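PDB 2UVF: exopolygalacturonase from Yersinia enterocolitica, which hydrolyses glycosidic bonds between galacturonic acid units at chain ends of pectin-derived polygalacturonate, as a family 28 glycoside hydrolase that probably works in the periplasm. Local coordinates for residues 52-57 with 392-397; 177-182 with 187-192; 314-317 with 321-324. One frame throughout, in Å; residues are numbered along the deposited sequence.

Contact 1. Residues 52-57 with 392-397; sequences SIVLVW and MVFNNF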
ATOM      1  N   SER A  52       6.436 -21.722  10.483  1.00 44.38           N
ATOM      2  CA  SER A  52       7.197 -20.710   9.747  1.00 43.67           C
ATOM      3  C   SER A  52       7.287 -19.377  10.476  1.00 43.00           C
ATOM      4  O   SER A  52       6.373 -18.993  11.192  1.00 42.78           O
ATOM      5  CB  SER A  52       6.624 -20.512   8.339  1.00 43.90           C
ATOM      6  OG  SER A  52       5.222 -20.320   8.395  1.00 44.53           O
ATOM      7  N   ILE A  53       8.409 -18.689  10.277  1.00 42.29           N
ATOM      8  CA  ILE A  53       8.654 -17.356  10.824  1.00 41.21           C
ATOM      9  C   ILE A  53       9.204 -16.495   9.681  1.00 40.29           C
ATOM     10  O   ILE A  53      10.025 -16.970   8.886  1.00 40.47           O
ATOM     11  CB  ILE A  53       9.654 -17.404  12.033  1.00 41.39           C
ATOM     12  CG1 ILE A  53       9.072 -18.250  13.181  1.00 41.26           C
ATOM     13  CG2 ILE A  53      10.039 -15.983  12.520  1.00 40.68           C
ATOM     14  CD1 ILE A  53      10.107 -18.732  14.228  1.00 41.25           C
ATOM     15  N   VAL A  54       8.721 -15.252   9.588  1.00 38.57           N
ATOM     16  CA  VAL A  54       9.242 -14.251   8.647  1.00 36.91           C
ATOM     17  C   VAL A  54      10.164 -13.261   9.382  1.00 36.10           C
ATOM     18  O   VAL A  54       9.783 -12.690  10.407  1.00 35.59           O
ATOM     19  CB  VAL A  54       8.091 -13.481   7.911  1.00 36.37           C
ATOM     20  CG1 VAL A  54       8.647 -12.529   6.841  1.00 36.57           C
ATOM     21  CG2 VAL A  54       7.100 -14.444   7.272  1.00 35.99           C
ATOM     22  N   LEU A  55      11.366 -13.059   8.843  1.00 35.11           N
ATOM     23  CA  LEU A  55      12.325 -12.085   9.375  1.00 34.55           C
ATOM     24  C   LEU A  55      12.500 -10.879   8.455  1.00 34.03           C
ATOM     25  O   LEU A  55      12.500 -11.013   7.232  1.00 33.49           O
ATOM     26  CB  LEU A  55      13.699 -12.738   9.583  1.00 35.50           C
ATOM     27  CG  LEU A  55      13.847 -14.001  10.444  1.00 36.03           C
ATOM     28  CD1 LEU A  55      15.151 -14.732  10.077  1.00 37.35           C
ATOM     29  CD2 LEU A  55      13.779 -13.679  11.930  1.00 36.75           C
ATOM     30  N   VAL A  56      12.648  -9.698   9.053  1.00 33.29           N
ATOM     31  CA  VAL A  56      13.008  -8.489   8.321  1.00 32.49           C
ATOM     32  C   VAL A  56      14.050  -7.715   9.106  1.00 32.98           C
ATOM     33  O   VAL A  56      14.241  -7.958  10.293  1.00 33.08           O
ATOM     34  CB  VAL A  56      11.786  -7.564   8.000  1.00 32.51           C
ATOM     35  CG1 VAL A  56      10.706  -8.306   7.214  1.00 29.89           C
ATOM     36  CG2 VAL A  56      11.229  -6.936   9.247  1.00 30.57           C
ATOM     37  N   TRP A  57      14.713  -6.773   8.446  1.00 32.94           N
ATOM     38  CA  TRP A  57      15.789  -6.008   9.057  1.00 34.03           C
ATOM     39  C   TRP A  57      15.959  -4.758   8.255  1.00 34.94           C
ATOM     40  O   TRP A  57      15.545  -4.718   7.091  1.00 35.22           O
ATOM     41  CB  TRP A  57      17.125  -6.803   9.056  1.00 33.20           C
ATOM     42  CG  TRP A  57      17.558  -7.254   7.692  1.00 32.17           C
ATOM     43  CD1 TRP A  57      18.330  -6.555   6.797  1.00 32.25           C
ATOM     44  CD2 TRP A  57      17.230  -8.502   7.052  1.00 31.72           C
ATOM     45  NE1 TRP A  57      18.489  -7.287   5.638  1.00 32.06           N
ATOM     46  CE2 TRP A  57      17.838  -8.488   5.772  1.00 31.49           C
ATOM     47  CE3 TRP A  57      16.480  -9.627   7.432  1.00 30.75           C
ATOM     48  CZ2 TRP A  57      17.714  -9.556   4.869  1.00 32.23           C
ATOM     49  CZ3 TRP A  57      16.361 -10.695   6.525  1.00 32.09           C
ATOM     50  CH2 TRP A  57      16.977 -10.648   5.264  1.00 31.12           C
ATOM     51  N   MET A 392       3.595  -1.804   7.721  1.00 32.66           N
ATOM     52  CA  MET A 392       4.694  -2.372   6.947  1.00 31.97           C
ATOM     53  C   MET A 392       4.118  -3.085   5.744  1.00 30.26           C
ATOM     54  O   MET A 392       3.152  -3.806   5.886  1.00 29.05           O
ATOM     55  CB  MET A 392       5.424  -3.383   7.813  1.00 32.20           C
ATOM     56  CG  MET A 392       6.803  -3.693   7.376  1.00 32.76           C
ATOM     57  SD  MET A 392       7.354  -5.152   8.278  1.00 33.21           S
ATOM     58  CE  MET A 392       7.682  -4.482   9.911  1.00 28.78           C
ATOM     59  N   VAL A 393       4.682  -2.822   4.565  1.00 29.20           N
ATOM     60  CA  VAL A 393       4.310  -3.505   3.338  1.00 27.42           C
ATOM     61  C   VAL A 393       5.570  -3.962   2.592  1.00 27.78           C
ATOM     62  O   VAL A 393       6.392  -3.146   2.166  1.00 27.35           O
ATOM     63  CB  VAL A 393       3.462  -2.580   2.422  1.00 28.10           C
ATOM     64  CG1 VAL A 393       3.259  -3.194   1.042  1.00 26.01           C
ATOM     65  CG2 VAL A 393       2.112  -2.265   3.048  1.00 25.93           C
ATOM     66  N   PHE A 394       5.708  -5.275   2.414  1.00 27.40           N
ATOM     67  CA  PHE A 394       6.822  -5.822   1.661  1.00 26.68           C
ATOM     68  C   PHE A 394       6.410  -7.014   0.806  1.00 26.15           C
ATOM     69  O   PHE A 394       5.402  -7.666   1.089  1.00 26.03           O
ATOM     70  CB  PHE A 394       8.005  -6.162   2.585  1.00 27.15           C
ATOM     71  CG  PHE A 394       7.755  -7.295   3.567  1.00 26.12           C
ATOM     72  CD1 PHE A 394       8.302  -8.550   3.337  1.00 24.88           C
ATOM     73  CD2 PHE A 394       7.075  -7.069   4.773  1.00 26.08           C
ATOM     74  CE1 PHE A 394       8.140  -9.589   4.252  1.00 22.82           C
ATOM     75  CE2 PHE A 394       6.896  -8.106   5.706  1.00 25.47           C
ATOM     76  CZ  PHE A 394       7.423  -9.366   5.439  1.00 25.48           C
ATOM     77  N   ASN A 395       7.182  -7.255  -0.251  1.00 25.51           N
ATOM     78  CA  ASN A 395       6.939  -8.333  -1.223  1.00 25.42           C
ATOM     79  C   ASN A 395       5.626  -8.286  -1.979  1.00 24.88           C
ATOM     80  O   ASN A 395       5.236  -9.271  -2.594  1.00 25.33           O
ATOM     81  CB  ASN A 395       7.130  -9.719  -0.585  1.00 25.42           C
ATOM     82  CG  ASN A 395       8.545  -9.934  -0.105  1.00 27.56           C
ATOM     83  OD1 ASN A 395       9.420  -9.049  -0.249  1.00 27.43           O
ATOM     84  ND2 ASN A 395       8.779 -11.089   0.521  1.00 30.68           N
ATOM     85  N   ASN A 396       4.965  -7.138  -1.954  1.00 25.11           N
ATOM     86  CA  ASN A 396       3.684  -6.964  -2.647  1.00 24.65           C
ATOM     87  C   ASN A 396       3.894  -6.775  -4.136  1.00 23.63           C
ATOM     88  O   ASN A 396       4.880  -6.205  -4.551  1.00 24.67           O
ATOM     89  CB  ASN A 396       2.919  -5.755  -2.072  1.00 25.02           C
ATOM     90  CG  ASN A 396       2.075  -6.087  -0.836  1.00 24.11           C
ATOM     91  OD1 ASN A 396       0.940  -5.618  -0.707  1.00 23.53           O
ATOM     92  ND2 ASN A 396       2.616  -6.879   0.069  1.00 25.96           N
ATOM     93  N   PHE A 397       2.976  -7.285  -4.943  1.00 23.36           N
ATOM     94  CA  PHE A 397       2.864  -6.888  -6.343  1.00 22.74           C
ATOM     95  C   PHE A 397       1.663  -5.925  -6.452  1.00 22.38           C
ATOM     96  O   PHE A 397       0.592  -6.245  -5.972  1.00 22.68           O
ATOM     97  CB  PHE A 397       2.669  -8.127  -7.236  1.00 22.14           C
ATOM     98  CG  PHE A 397       2.377  -7.818  -8.700  1.00 22.86           C
ATOM     99  CD1 PHE A 397       3.404  -7.776  -9.646  1.00 21.46           C
ATOM    100  CD2 PHE A 397       1.066  -7.622  -9.139  1.00 23.63           C
ATOM    101  CE1 PHE A 397       3.131  -7.515 -10.977  1.00 20.82           C
ATOM    102  CE2 PHE A 397       0.789  -7.356 -10.472  1.00 21.80           C
ATOM    103  CZ  PHE A 397       1.821  -7.303 -11.388  1.00 20.90           C
TER
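Val-54 and Val-56 meet the ring of Phe-394 in two different ways. Val-56 sets CG1 over one face, 4.1 Å from the ring centroid and 20° off the normal, which makes a CH-pi contact; the methyl is displaced toward the rim, with CZ of Phe-394 its nearest ring atom. Val-54 instead brings CG1 against the edge, near the ring plane, 3.7 Å from Phe-394 CZ. The other branch of Val-56, CG2, lies 4.4 Å from CE of Met-392, a looser apolar touch. Phe-394 holds CG between its backbone N and carbonyl carbon (chi1 67°), the crowded position, and from there the ring reaches the two valines although the strand axes stay 10.9 Å apart. One step out, Asn-396 ND2 donates to Phe-394 O at 3.1 Å, the donor lying well above the carbonyl plane, while Asn-396 OD1 is hydrogen-bonded to His-372 NE2. The strands cross at 102°, and side chains alone make the contact. Strand 53-58, central in the three-stranded sheet of the fibronectin type III domain, thus rests on the beta-helix, where strand 391-394 lies between strands 365-368 and 421-427 and the ring of Phe-427 meets that of Phe-394 with the two planes about parallel.

Contact 2. Residues 177-182 with 187-192; sequences QQAIDS and CRVEIP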
ATOM      1  N   GLN A 177     -19.932 -17.076   7.842  1.00 50.93           N
ATOM      2  CA  GLN A 177     -20.150 -16.370   9.109  1.00 50.77           C
ATOM      3  C   GLN A 177     -20.296 -17.338  10.273  1.00 51.02           C
ATOM      4  O   GLN A 177     -19.725 -17.113  11.334  1.00 51.09           O
ATOM      5  CB  GLN A 177     -21.385 -15.477   9.026  1.00 50.19           C
ATOM      6  CG  GLN A 177     -21.410 -14.403  10.076  1.00 48.80           C
ATOM      7  CD  GLN A 177     -20.390 -13.331   9.802  1.00 46.43           C
ATOM      8  OE1 GLN A 177     -19.385 -13.218  10.512  1.00 44.75           O
ATOM      9  NE2 GLN A 177     -20.631 -12.544   8.750  1.00 43.86           N
ATOM     10  N   GLN A 178     -21.059 -18.410  10.055  1.00 51.77           N
ATOM     11  CA  GLN A 178     -21.229 -19.496  11.019  1.00 52.59           C
ATOM     12  C   GLN A 178     -19.858 -20.025  11.445  1.00 52.72           C
ATOM     13  O   GLN A 178     -19.591 -20.179  12.648  1.00 52.79           O
ATOM     14  CB  GLN A 178     -22.068 -20.620  10.393  1.00 52.92           C
ATOM     15  CG  GLN A 178     -23.279 -21.062  11.189  1.00 54.12           C
ATOM     16  CD  GLN A 178     -24.537 -21.109  10.329  1.00 55.74           C
ATOM     17  OE1 GLN A 178     -25.346 -20.179  10.360  1.00 55.90           O
ATOM     18  NE2 GLN A 178     -24.693 -22.178   9.541  1.00 55.05           N
ATOM     19  N   ALA A 179     -18.988 -20.269  10.454  1.00 52.83           N
ATOM     20  CA  ALA A 179     -17.625 -20.769  10.696  1.00 52.74           C
ATOM     21  C   ALA A 179     -16.752 -19.808  11.505  1.00 52.93           C
ATOM     22  O   ALA A 179     -16.045 -20.239  12.414  1.00 52.39           O
ATOM     23  CB  ALA A 179     -16.937 -21.158   9.378  1.00 52.79           C
ATOM     24  N   ILE A 180     -16.803 -18.514  11.176  1.00 53.47           N
ATOM     25  CA  ILE A 180     -16.082 -17.486  11.950  1.00 53.93           C
ATOM     26  C   ILE A 180     -16.666 -17.352  13.358  1.00 54.58           C
ATOM     27  O   ILE A 180     -15.922 -17.174  14.324  1.00 54.56           O
ATOM     28  CB  ILE A 180     -16.076 -16.090  11.254  1.00 53.84           C
ATOM     29  CG1 ILE A 180     -15.384 -16.153   9.885  1.00 53.34           C
ATOM     30  CG2 ILE A 180     -15.388 -15.051  12.139  1.00 53.79           C
ATOM     31  CD1 ILE A 180     -15.801 -15.041   8.930  1.00 53.63           C
ATOM     32  N   ASP A 181     -17.993 -17.429  13.467  1.00 55.56           N
ATOM     33  CA  ASP A 181     -18.674 -17.342  14.764  1.00 56.46           C
ATOM     34  C   ASP A 181     -18.239 -18.482  15.691  1.00 56.80           C
ATOM     35  O   ASP A 181     -17.890 -18.247  16.847  1.00 56.67           O
ATOM     36  CB  ASP A 181     -20.200 -17.334  14.593  1.00 56.21           C
ATOM     37  CG  ASP A 181     -20.737 -16.000  14.109  1.00 56.78           C
ATOM     38  OD1 ASP A 181     -20.107 -14.953  14.378  1.00 56.59           O
ATOM     39  OD2 ASP A 181     -21.809 -15.996  13.461  1.00 57.03           O
ATOM     40  N   SER A 182     -18.229 -19.704  15.158  1.00 57.77           N
ATOM     41  CA  SER A 182     -17.840 -20.901  15.914  1.00 58.62           C
ATOM     42  C   SER A 182     -16.328 -21.015  16.079  1.00 59.14           C
ATOM     43  O   SER A 182     -15.762 -22.102  15.921  1.00 59.31           O
ATOM     44  CB  SER A 182     -18.374 -22.160  15.224  1.00 58.68           C
ATOM     45  OG  SER A 182     -17.461 -22.644  14.251  1.00 59.38           O
ATOM     46  N   CYS A 187      -7.976 -19.876  16.276  1.00 56.63           N
ATOM     47  CA  CYS A 187      -8.481 -20.672  15.162  1.00 56.00           C
ATOM     48  C   CYS A 187      -7.851 -20.271  13.825  1.00 55.10           C
ATOM     49  O   CYS A 187      -7.178 -19.242  13.720  1.00 55.26           O
ATOM     50  CB  CYS A 187     -10.020 -20.595  15.075  1.00 56.37           C
ATOM     51  SG  CYS A 187     -10.788 -18.915  15.002  1.00 58.58           S
ATOM     52  N   ARG A 188      -8.051 -21.114  12.816  1.00 53.70           N
ATOM     53  CA  ARG A 188      -7.806 -20.749  11.437  1.00 52.29           C
ATOM     54  C   ARG A 188      -9.002 -21.233  10.624  1.00 51.50           C
ATOM     55  O   ARG A 188      -9.236 -22.444  10.518  1.00 51.50           O
ATOM     56  CB  ARG A 188      -6.499 -21.363  10.925  1.00 52.26           C
ATOM     57  CG  ARG A 188      -6.188 -21.049   9.458  1.00 51.94           C
ATOM     58  CD  ARG A 188      -4.977 -21.818   8.954  1.00 51.90           C
ATOM     59  NE  ARG A 188      -3.797 -21.458   9.727  1.00 51.07           N
ATOM     60  CZ  ARG A 188      -2.764 -22.258   9.987  1.00 51.94           C
ATOM     61  NH1 ARG A 188      -2.718 -23.514   9.536  1.00 52.17           N
ATOM     62  NH2 ARG A 188      -1.763 -21.793  10.720  1.00 51.44           N
ATOM     63  N   VAL A 189      -9.776 -20.289  10.089  1.00 50.23           N
ATOM     64  CA  VAL A 189     -10.892 -20.618   9.202  1.00 49.30           C
ATOM     65  C   VAL A 189     -10.337 -20.855   7.792  1.00 49.15           C
ATOM     66  O   VAL A 189      -9.645 -19.997   7.258  1.00 49.21           O
ATOM     67  CB  VAL A 189     -11.967 -19.495   9.201  1.00 49.16           C
ATOM     68  CG1 VAL A 189     -13.157 -19.855   8.316  1.00 48.60           C
ATOM     69  CG2 VAL A 189     -12.430 -19.209  10.603  1.00 48.42           C
ATOM     70  N   GLU A 190     -10.626 -22.022   7.212  1.00 48.69           N
ATOM     71  CA  GLU A 190     -10.163 -22.386   5.875  1.00 48.53           C
ATOM     72  C   GLU A 190     -11.276 -22.261   4.838  1.00 48.05           C
ATOM     73  O   GLU A 190     -12.370 -22.785   5.038  1.00 47.55           O
ATOM     74  CB  GLU A 190      -9.621 -23.830   5.819  1.00 48.72           C
ATOM     75  CG  GLU A 190      -8.783 -24.290   7.010  1.00 50.61           C
ATOM     76  CD  GLU A 190      -7.287 -24.013   6.874  1.00 53.14           C
ATOM     77  OE1 GLU A 190      -6.899 -23.105   6.106  1.00 52.90           O
ATOM     78  OE2 GLU A 190      -6.498 -24.714   7.553  1.00 54.17           O
ATOM     79  N   ILE A 191     -10.980 -21.567   3.736  1.00 47.74           N
ATOM     80  CA  ILE A 191     -11.806 -21.588   2.520  1.00 47.04           C
ATOM     81  C   ILE A 191     -11.019 -22.358   1.442  1.00 47.63           C
ATOM     82  O   ILE A 191     -10.177 -21.760   0.749  1.00 47.97           O
ATOM     83  CB  ILE A 191     -12.128 -20.151   2.014  1.00 47.08           C
ATOM     84  CG1 ILE A 191     -12.893 -19.343   3.082  1.00 46.61           C
ATOM     85  CG2 ILE A 191     -12.886 -20.194   0.679  1.00 47.01           C
ATOM     86  CD1 ILE A 191     -12.924 -17.864   2.859  1.00 45.62           C
ATOM     87  N   PRO A 192     -11.254 -23.687   1.317  1.00 47.45           N
ATOM     88  CA  PRO A 192     -10.602 -24.531   0.306  1.00 47.11           C
ATOM     89  C   PRO A 192     -10.844 -24.119  -1.155  1.00 47.14           C
ATOM     90  O   PRO A 192     -11.633 -23.213  -1.423  1.00 46.80           O
ATOM     91  CB  PRO A 192     -11.214 -25.926   0.575  1.00 47.44           C
ATOM     92  CG  PRO A 192     -12.482 -25.667   1.315  1.00 47.31           C
ATOM     93  CD  PRO A 192     -12.159 -24.485   2.172  1.00 47.67           C
TER
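This is a buried apolar contact between a helix and the strand that follows it, at the end of the parallel beta-helix to which strand 156-158 belongs. Helix 173-181 lies between strands 156-158 and 187-191, which pair in parallel, and the contact joins the helix to the second of these strands. A helix laid against the end of the solenoid in this way is consistent with the N-terminal cap familiar from pectate lyase-like beta-helices.

Val-189 carries the strand side. Its CB is directed toward the helix, and both of its methyls touch there: CG1 lies 4.1 Å from CB of Ala-179, whereas CG2 of Val-189 sits by the carbonyl O of Ala-179, at 4.2 Å, and against Ile-180, 4.3 Å from CG1 of that side chain and equally far from its CA. The torsion at Val-189 (chi1 -178°) decides which methyl serves which neighbour, with CG1 beside the carbonyl carbon and CG2 beside the backbone N. Ala-179 meets the strand with nothing longer than a methyl. The closest CA atoms are those of Ile-180 and Val-189, 6.7 Å apart.

The same residues also touch neighbouring strands. Ala-179 packs on Val-157 of the preceding strand, and Ile-180 leans on Met-207 of the next coil. The disulfide between Cys-183, just past the helix, and Cys-187 closes the short connection. Next to Val-189 along the strand, Arg-188 forms salt bridges with Asp-49 and Glu-50.

The helix gives way to the turn at Ser-182, the first residue to leave helical geometry, while Ser-182 N still donates to Gln-178 O at 2.9 Å.

Contact 3. Residues 314-317 with 321-324; sequences KAVS and DLKN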
ATOM      1  N   LYS A 314     -29.298   1.363  -6.430  1.00 39.45           N
ATOM      2  CA  LYS A 314     -30.045   1.283  -5.179  1.00 40.25           C
ATOM      3  C   LYS A 314     -29.982   2.585  -4.365  1.00 40.36           C
ATOM      4  O   LYS A 314     -31.000   3.053  -3.858  1.00 40.23           O
ATOM      5  CB  LYS A 314     -29.589   0.081  -4.348  1.00 40.12           C
ATOM      6  CG  LYS A 314     -30.142   0.085  -2.932  1.00 41.60           C
ATOM      7  CD  LYS A 314     -30.239  -1.303  -2.331  1.00 44.90           C
ATOM      8  CE  LYS A 314     -31.270  -1.313  -1.200  1.00 48.18           C
ATOM      9  NZ  LYS A 314     -32.683  -1.162  -1.727  1.00 47.16           N
ATOM     10  N   ALA A 315     -28.787   3.165  -4.251  1.00 40.87           N
ATOM     11  CA  ALA A 315     -28.574   4.421  -3.533  1.00 40.68           C
ATOM     12  C   ALA A 315     -29.385   5.587  -4.120  1.00 41.09           C
ATOM     13  O   ALA A 315     -29.935   6.400  -3.367  1.00 41.75           O
ATOM     14  CB  ALA A 315     -27.103   4.768  -3.522  1.00 40.86           C
ATOM     15  N   VAL A 316     -29.444   5.658  -5.452  1.00 40.46           N
ATOM     16  CA  VAL A 316     -30.163   6.711  -6.191  1.00 40.38           C
ATOM     17  C   VAL A 316     -31.719   6.644  -6.044  1.00 40.39           C
ATOM     18  O   VAL A 316     -32.393   7.679  -5.926  1.00 40.12           O
ATOM     19  CB  VAL A 316     -29.703   6.732  -7.685  1.00 40.14           C
ATOM     20  CG1 VAL A 316     -30.677   7.491  -8.590  1.00 41.23           C
ATOM     21  CG2 VAL A 316     -28.300   7.344  -7.804  1.00 39.86           C
ATOM     22  N   SER A 317     -32.270   5.428  -6.033  1.00 40.41           N
ATOM     23  CA  SER A 317     -33.705   5.238  -5.865  1.00 40.53           C
ATOM     24  C   SER A 317     -34.123   5.557  -4.437  1.00 40.25           C
ATOM     25  O   SER A 317     -35.277   5.924  -4.189  1.00 40.39           O
ATOM     26  CB  SER A 317     -34.130   3.829  -6.274  1.00 40.64           C
ATOM     27  OG  SER A 317     -33.459   2.854  -5.511  1.00 42.02           O
ATOM     28  N   ASP A 321     -28.156  11.778  -4.781  1.00 39.27           N
ATOM     29  CA  ASP A 321     -27.781  12.055  -6.152  1.00 39.80           C
ATOM     30  C   ASP A 321     -26.694  11.061  -6.577  1.00 39.63           C
ATOM     31  O   ASP A 321     -26.109  10.368  -5.730  1.00 39.11           O
ATOM     32  CB  ASP A 321     -27.425  13.533  -6.422  1.00 40.16           C
ATOM     33  CG  ASP A 321     -26.309  14.076  -5.535  1.00 41.43           C
ATOM     34  OD1 ASP A 321     -25.320  13.371  -5.267  1.00 41.15           O
ATOM     35  OD2 ASP A 321     -26.415  15.261  -5.127  1.00 42.42           O
ATOM     36  N   LEU A 322     -26.463  10.981  -7.881  1.00 39.80           N
ATOM     37  CA  LEU A 322     -25.430  10.138  -8.467  1.00 39.41           C
ATOM     38  C   LEU A 322     -24.043  10.399  -7.895  1.00 39.23           C
ATOM     39  O   LEU A 322     -23.367   9.438  -7.488  1.00 39.07           O
ATOM     40  CB  LEU A 322     -25.410  10.331  -9.980  1.00 40.02           C
ATOM     41  CG  LEU A 322     -24.612   9.364 -10.849  1.00 39.34           C
ATOM     42  CD1 LEU A 322     -25.136   7.986 -10.650  1.00 40.67           C
ATOM     43  CD2 LEU A 322     -24.780   9.779 -12.295  1.00 40.33           C
ATOM     44  N   LYS A 323     -23.622  11.673  -7.844  1.00 39.01           N
ATOM     45  CA  LYS A 323     -22.300  12.020  -7.314  1.00 38.91           C
ATOM     46  C   LYS A 323     -22.019  11.316  -5.975  1.00 37.96           C
ATOM     47  O   LYS A 323     -21.014  10.611  -5.847  1.00 37.57           O
ATOM     48  CB  LYS A 323     -22.079  13.533  -7.206  1.00 39.44           C
ATOM     49  CG  LYS A 323     -20.860  13.903  -6.326  1.00 40.51           C
ATOM     50  CD  LYS A 323     -20.439  15.369  -6.408  1.00 41.07           C
ATOM     51  CE  LYS A 323     -19.595  15.782  -5.192  1.00 42.00           C
ATOM     52  NZ  LYS A 323     -20.406  15.863  -3.925  1.00 43.89           N
ATOM     53  N   ASN A 324     -22.922  11.494  -5.004  1.00 36.49           N
ATOM     54  CA  ASN A 324     -22.791  10.878  -3.685  1.00 35.04           C
ATOM     55  C   ASN A 324     -22.978   9.364  -3.663  1.00 33.85           C
ATOM     56  O   ASN A 324     -22.383   8.682  -2.829  1.00 33.07           O
ATOM     57  CB  ASN A 324     -23.752  11.525  -2.664  1.00 35.25           C
ATOM     58  CG  ASN A 324     -23.240  12.859  -2.132  1.00 35.05           C
ATOM     59  OD1 ASN A 324     -23.990  13.840  -2.077  1.00 36.31           O
ATOM     60  ND2 ASN A 324     -21.966  12.903  -1.740  1.00 29.87           N
TER
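Val-316 turns a single methyl, CG2, onto the start of the next helix, and that methyl makes the close part of this contact. Val-316 CG2 lies 4.1 Å from CA of Leu-322 and at a similar distance from that residue's backbone N. The same Val-316 CG2 is 4.2 Å from the backbone C of Asp-321. The valine therefore packs mainly against backbone; side chain meets side chain more loosely, between Val-316 CG2 and Leu-322 CD1 at 4.3 Å. With chi1 at 163°, CG1 stands beside the carbonyl carbon of Val-316 and CG2 beside its N, the branch that reaches across.

Even so the contact lies at the surface: Val-316 and Asp-321 are exposed, and Leu-322 is partly so. Toward the protein the packing continues, with Ala-315 and Val-316 both touching Ala-325 further along the second helix. Each segment also secures its own helix end. Ser-317 OG donates back to Lys-314 O in the last turn of helix 307-317. Asp-321 OD1 accepts from Asn-324 N at 3.1 Å, an almost straight bond (171°), the N-H approaching OD1 almost end-on. The arrangement is that of two consecutive surface helices joined by a short turn, the second opened by an aspartate N-cap.

Overall arrangement
The three contacts illustrate how a beta-helix is elaborated by other elements. Contact 1 closes the longest loop, bringing the fibronectin type III domain onto the flank of the solenoid; contacts 2 and 3 both fall inside that loop, one after the other along the chain. Contacts 1 and 2 reach the same parallel strand system, with centres about 25 Å apart and nearest atoms about 8 Å apart. Contact 3, between two helices of an insertion among the coils, lies about 41 Å from contact 1 and about 35 Å from contact 2, centre to centre, across the chain's centre from contact 1. Domain docking, what is probably the N-terminal cap and a surface helix pair thus lie at separate places, none touching another.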